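Local coordinates for protein agglutinin alpha chain (Maclura pomifera, PDB 3LLZ) that binds D-galactose-bearing glycans as a jacalin-family lectin and recognises the T-antigen disaccharide Gal-beta1,3-GalNAc, at residues Ser46-Thr49 / Gly50-Pro53; Val72-Glu76 / Gly77-Ile81. All blocks are in the same frame, centred on the assembly; numbering follows the deposited sequence.

Two local contacts show how one sugar site can draw on different kinds of backbone. Contact 1 is a surface bend running from the loop after strand 37-40 into strand 52-57, whereas contact 2 is the tip of the hairpin made by strands 65-75 and 78-88, partly buried through Val75 and Val80. The two belong to separate sheets of the lectin, have centres about 16 Å apart and do not touch, yet both reach the same N-acetylgalactosamine. Their chemistry differs accordingly: contact 1 relies on a serine ST turn and the edge of a phenylalanine ring, contact 2 on paired strand hydrogen bonds and a tyrosine face that carries the sugar.

Contact 1: residues Ser46-Thr49 / Gly50-Pro53; sequences SFIT and GFKP. With NGA (2-acetamido-2-deoxy-beta-D-galactopyranose), chain C.
Ser46 and Phe51 meet in a loop bordering the glycan pocket, where an ST turn is followed by an aromatic side chain folded back against it. Ser46 OG accepts a nearly straight hydrogen bond from Ile48 N (3.0 Å, 167°) and is also hydrogen-bonded to Tyr122 O. The hydroxyl swings into the turn because OG stands opposite the backbone N about CA-CB (chi1 161°). Phe51 presents its edge here: CE2 is 3.2 Å from Ser46 OG and 3.5 Å from Ile48 O, the carbonyl oxygen lying in the plane of the ring. Beside it, Ile48 CG1 lies 3.9 Å from Phe51 CE2, the two side chains crossing at about a right angle. Gly50, with a positive phi of 92°, makes the bend that returns Phe51 to the turn. The Phe47 ring makes no contact with Phe51; it borders the sugar instead, its CD1 2.9 Å from O1 of the N-acetylgalactosamine, shorter than a usual van der Waals contact. The positively polarised ring edge of Phe51 thus probably suits the two oxygens it faces, while Ser46, by holding the carbonyl of Tyr122, acts behind a residue whose own backbone N binds the sugar.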
# COMPACT_ATOMS: atom_id res chain seq x y z
N SER A 46 -2.60 -28.73 -15.89
CA SER A 46 -3.52 -29.70 -15.33
C SER A 46 -2.79 -31.03 -15.46
O SER A 46 -1.90 -31.18 -16.31
CB SER A 46 -4.80 -29.75 -16.16
OG SER A 46 -5.52 -30.95 -15.91
N PHE A 47 -3.16 -32.00 -14.63
CA PHE A 47 -2.55 -33.33 -14.68
C PHE A 47 -3.07 -34.09 -15.90
O PHE A 47 -2.52 -35.13 -16.26
CB PHE A 47 -2.91 -34.14 -13.43
CG PHE A 47 -2.20 -33.70 -12.17
CD1 PHE A 47 -2.40 -34.40 -10.98
CD2 PHE A 47 -1.34 -32.61 -12.16
CE1 PHE A 47 -1.77 -34.02 -9.80
CE2 PHE A 47 -0.71 -32.21 -10.98
CZ PHE A 47 -0.92 -32.92 -9.80
N ILE A 48 -4.12 -33.57 -16.52
CA ILE A 48 -4.72 -34.22 -17.69
C ILE A 48 -5.00 -33.28 -18.86
O ILE A 48 -4.75 -32.08 -18.80
CB ILE A 48 -6.04 -34.91 -17.31
CG1 ILE A 48 -7.01 -33.89 -16.71
CG2 ILE A 48 -5.78 -36.03 -16.32
CD1 ILE A 48 -8.42 -34.41 -16.53
N THR A 49 -5.52 -33.86 -19.94
CA THR A 49 -5.86 -33.11 -21.15
C THR A 49 -7.36 -33.18 -21.41
O THR A 49 -8.13 -33.59 -20.54
CB THR A 49 -5.12 -33.67 -22.38
OG1 THR A 49 -5.52 -35.03 -22.60
CG2 THR A 49 -3.61 -33.62 -22.16
N GLY A 50 -7.77 -32.79 -22.61
CA GLY A 50 -9.17 -32.83 -22.97
C GLY A 50 -9.92 -31.53 -22.70
O GLY A 50 -11.15 -31.51 -22.71
N PHE A 51 -9.18 -30.46 -22.46
CA PHE A 51 -9.78 -29.16 -22.18
C PHE A 51 -9.87 -28.27 -23.41
O PHE A 51 -9.25 -28.52 -24.44
CB PHE A 51 -8.94 -28.40 -21.15
CG PHE A 51 -8.90 -29.03 -19.79
CD1 PHE A 51 -9.95 -28.84 -18.89
CD2 PHE A 51 -7.81 -29.79 -19.40
CE1 PHE A 51 -9.91 -29.40 -17.62
CE2 PHE A 51 -7.75 -30.36 -18.13
CZ PHE A 51 -8.80 -30.17 -17.23
N LYS A 52 -10.67 -27.21 -23.28
CA LYS A 52 -10.82 -26.21 -24.33
C LYS A 52 -10.09 -25.00 -23.77
O LYS A 52 -10.30 -24.63 -22.61
CB LYS A 52 -12.30 -25.86 -24.53
CG LYS A 52 -13.19 -27.04 -24.88
CD LYS A 52 -14.64 -26.62 -25.03
CE LYS A 52 -14.87 -25.77 -26.27
NZ LYS A 52 -14.14 -24.47 -26.23
N PRO A 53 -9.17 -24.41 -24.54
CA PRO A 53 -8.47 -23.25 -24.00
C PRO A 53 -9.11 -21.91 -24.34
O PRO A 53 -9.80 -21.77 -25.35
CB PRO A 53 -7.06 -23.37 -24.60
CG PRO A 53 -6.95 -24.83 -24.95
CD PRO A 53 -8.31 -25.10 -25.52
C1 NGA C . -5.29 -34.77 -8.00
C2 NGA C . -4.49 -34.17 -6.83
C3 NGA C . -5.49 -33.78 -5.74
C4 NGA C . -6.46 -32.74 -6.31
C5 NGA C . -7.20 -33.39 -7.50
C6 NGA C . -8.23 -32.49 -8.18
C7 NGA C . -2.28 -34.78 -6.13
C8 NGA C . -1.31 -35.87 -5.68
N2 NGA C . -3.54 -35.14 -6.33
O1 NGA C . -4.43 -35.10 -9.03
O3 NGA C . -4.82 -33.31 -4.53
O4 NGA C . -5.75 -31.60 -6.75
O5 NGA C . -6.25 -33.81 -8.51
O6 NGA C . -7.62 -31.47 -8.96
O7 NGA C . -1.87 -33.63 -6.28

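Contact 2: residues Val72-Glu76 / Gly77-Ile81; sequences VGKVE and GYTVI. With NGA (2-acetamido-2-deoxy-beta-D-galactopyranose), chain C; GAL (beta-D-galactopyranose), chain B.
Tyr78 N reaches Val75 O from well above the carbonyl plane, 57° out of it, so this 2.9 Å hydrogen bond misses the lone-pair direction even though it closes the hairpin. This is probably a consequence of the tight type I' turn between them, in which Glu76 and Gly77 both take positive phi. The return bond, Val75 N to Tyr78 O, is also 2.9 Å long. Tyr78 then leaves the turn with one face of its ring against the N-acetylgalactosamine: C5 of that sugar sits 3.5 Å above the plane, over the ring centre, in a CH-pi contact, the C5-H directed at the ring. Galactose is met differently, at the ring edge, where Tyr78 CE2 is 3.3 Å from its O5.

The hairpin belongs to one of the Greek-key sheets of the jacalin beta-prism, and its strands are strongly twisted, their short segments running at 134°. Further from the turn, Gly73 and Val80 form the second hydrogen-bonded pair, with Val80 N to Gly73 O almost straight at 2.8 Å. Side chains then part to two faces. On the face of Tyr78, Val75 CG2 meets Val80 CG2 at 3.8 Å, and Trp123 of the pocket packs on both valines, linking the hairpin to the sugar-binding loop. On the other, Val72 CG1 presses on Thr79 CG2 at 3.5 Å, tighter than usual for two methyls; both branches lie opposite their own backbone N, which aims them at each other. The backbone of a separate bound peptide chain, probably the lectin's short beta chain, packs on Val72, Thr79 and Ile81 along this same face.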
# COMPACT_ATOMS: atom_id res chain seq x y z
N VAL A 72 -17.88 -23.06 -7.51
CA VAL A 72 -17.08 -24.08 -6.85
C VAL A 72 -17.97 -25.29 -6.67
O VAL A 72 -19.11 -25.17 -6.24
CB VAL A 72 -16.59 -23.60 -5.47
CG1 VAL A 72 -15.92 -24.76 -4.73
CG2 VAL A 72 -15.61 -22.45 -5.63
N GLY A 73 -17.44 -26.47 -6.99
CA GLY A 73 -18.23 -27.67 -6.85
C GLY A 73 -17.34 -28.90 -6.91
O GLY A 73 -16.14 -28.79 -7.12
N LYS A 74 -17.94 -30.07 -6.73
CA LYS A 74 -17.16 -31.30 -6.76
C LYS A 74 -17.13 -31.99 -8.11
O LYS A 74 -18.11 -32.02 -8.86
CB LYS A 74 -17.69 -32.28 -5.70
CG LYS A 74 -17.43 -31.85 -4.27
CD LYS A 74 -17.95 -32.90 -3.29
CE LYS A 74 -17.63 -32.52 -1.86
NZ LYS A 74 -18.13 -33.54 -0.89
N VAL A 75 -15.96 -32.53 -8.43
CA VAL A 75 -15.74 -33.28 -9.65
C VAL A 75 -14.94 -34.48 -9.15
O VAL A 75 -13.86 -34.32 -8.59
CB VAL A 75 -14.92 -32.49 -10.68
CG1 VAL A 75 -14.63 -33.35 -11.90
CG2 VAL A 75 -15.69 -31.23 -11.09
N GLU A 76 -15.50 -35.68 -9.33
CA GLU A 76 -14.85 -36.89 -8.87
C GLU A 76 -14.52 -36.79 -7.38
O GLU A 76 -13.51 -37.30 -6.91
CB GLU A 76 -13.59 -37.17 -9.70
CG GLU A 76 -13.90 -37.75 -11.08
CD GLU A 76 -12.69 -37.78 -12.01
OE1 GLU A 76 -11.57 -38.06 -11.54
OE2 GLU A 76 -12.88 -37.53 -13.22
N GLY A 77 -15.40 -36.10 -6.64
CA GLY A 77 -15.21 -35.96 -5.20
C GLY A 77 -14.31 -34.82 -4.74
O GLY A 77 -14.29 -34.51 -3.55
N TYR A 78 -13.57 -34.22 -5.66
CA TYR A 78 -12.68 -33.12 -5.32
C TYR A 78 -13.38 -31.77 -5.47
O TYR A 78 -14.05 -31.53 -6.46
CB TYR A 78 -11.43 -33.14 -6.22
CG TYR A 78 -10.47 -34.26 -5.92
CD1 TYR A 78 -10.46 -35.42 -6.70
CD2 TYR A 78 -9.57 -34.17 -4.86
CE1 TYR A 78 -9.57 -36.46 -6.42
CE2 TYR A 78 -8.68 -35.20 -4.58
CZ TYR A 78 -8.68 -36.34 -5.36
OH TYR A 78 -7.79 -37.34 -5.08
N THR A 79 -13.21 -30.91 -4.47
CA THR A 79 -13.83 -29.58 -4.52
C THR A 79 -12.91 -28.70 -5.36
O THR A 79 -11.77 -28.44 -4.98
CB THR A 79 -13.97 -28.97 -3.11
OG1 THR A 79 -14.77 -29.84 -2.30
CG2 THR A 79 -14.65 -27.61 -3.19
N VAL A 80 -13.42 -28.25 -6.50
CA VAL A 80 -12.61 -27.45 -7.41
C VAL A 80 -13.37 -26.27 -8.00
O VAL A 80 -14.57 -26.12 -7.79
CB VAL A 80 -12.11 -28.32 -8.58
CG1 VAL A 80 -11.22 -29.44 -8.06
CG2 VAL A 80 -13.30 -28.90 -9.35
N ILE A 81 -12.64 -25.42 -8.71
CA ILE A 81 -13.24 -24.26 -9.36
C ILE A 81 -13.79 -24.80 -10.67
O ILE A 81 -13.03 -25.22 -11.56
CB ILE A 81 -12.19 -23.15 -9.63
CG1 ILE A 81 -11.65 -22.60 -8.30
CG2 ILE A 81 -12.83 -22.01 -10.40
CD1 ILE A 81 -10.95 -23.61 -7.44
C1 NGA C . -5.29 -34.77 -8.00
C2 NGA C . -4.49 -34.17 -6.83
C3 NGA C . -5.49 -33.78 -5.74
C4 NGA C . -6.46 -32.74 -6.31
C5 NGA C . -7.20 -33.39 -7.50
C6 NGA C . -8.23 -32.49 -8.18
C7 NGA C . -2.28 -34.78 -6.13
C8 NGA C . -1.31 -35.87 -5.68
N2 NGA C . -3.54 -35.14 -6.33
O1 NGA C . -4.43 -35.10 -9.03
O3 NGA C . -4.82 -33.31 -4.53
O4 NGA C . -5.75 -31.60 -6.75
O5 NGA C . -6.25 -33.81 -8.51
O6 NGA C . -7.62 -31.47 -8.96
O7 NGA C . -1.87 -33.63 -6.28
C1 GAL B . -5.28 -34.02 -3.42
C2 GAL B . -4.03 -33.37 -2.76
C3 GAL B . -4.12 -33.48 -1.23
C4 GAL B . -5.50 -33.03 -0.70
C5 GAL B . -6.64 -33.64 -1.52
C6 GAL B . -8.00 -33.07 -1.15
O2 GAL B . -2.85 -34.02 -3.20
O3 GAL B . -3.10 -32.72 -0.61
O4 GAL B . -5.59 -31.62 -0.71
O5 GAL B . -6.44 -33.37 -2.92
O6 GAL B . -8.59 -33.82 -0.10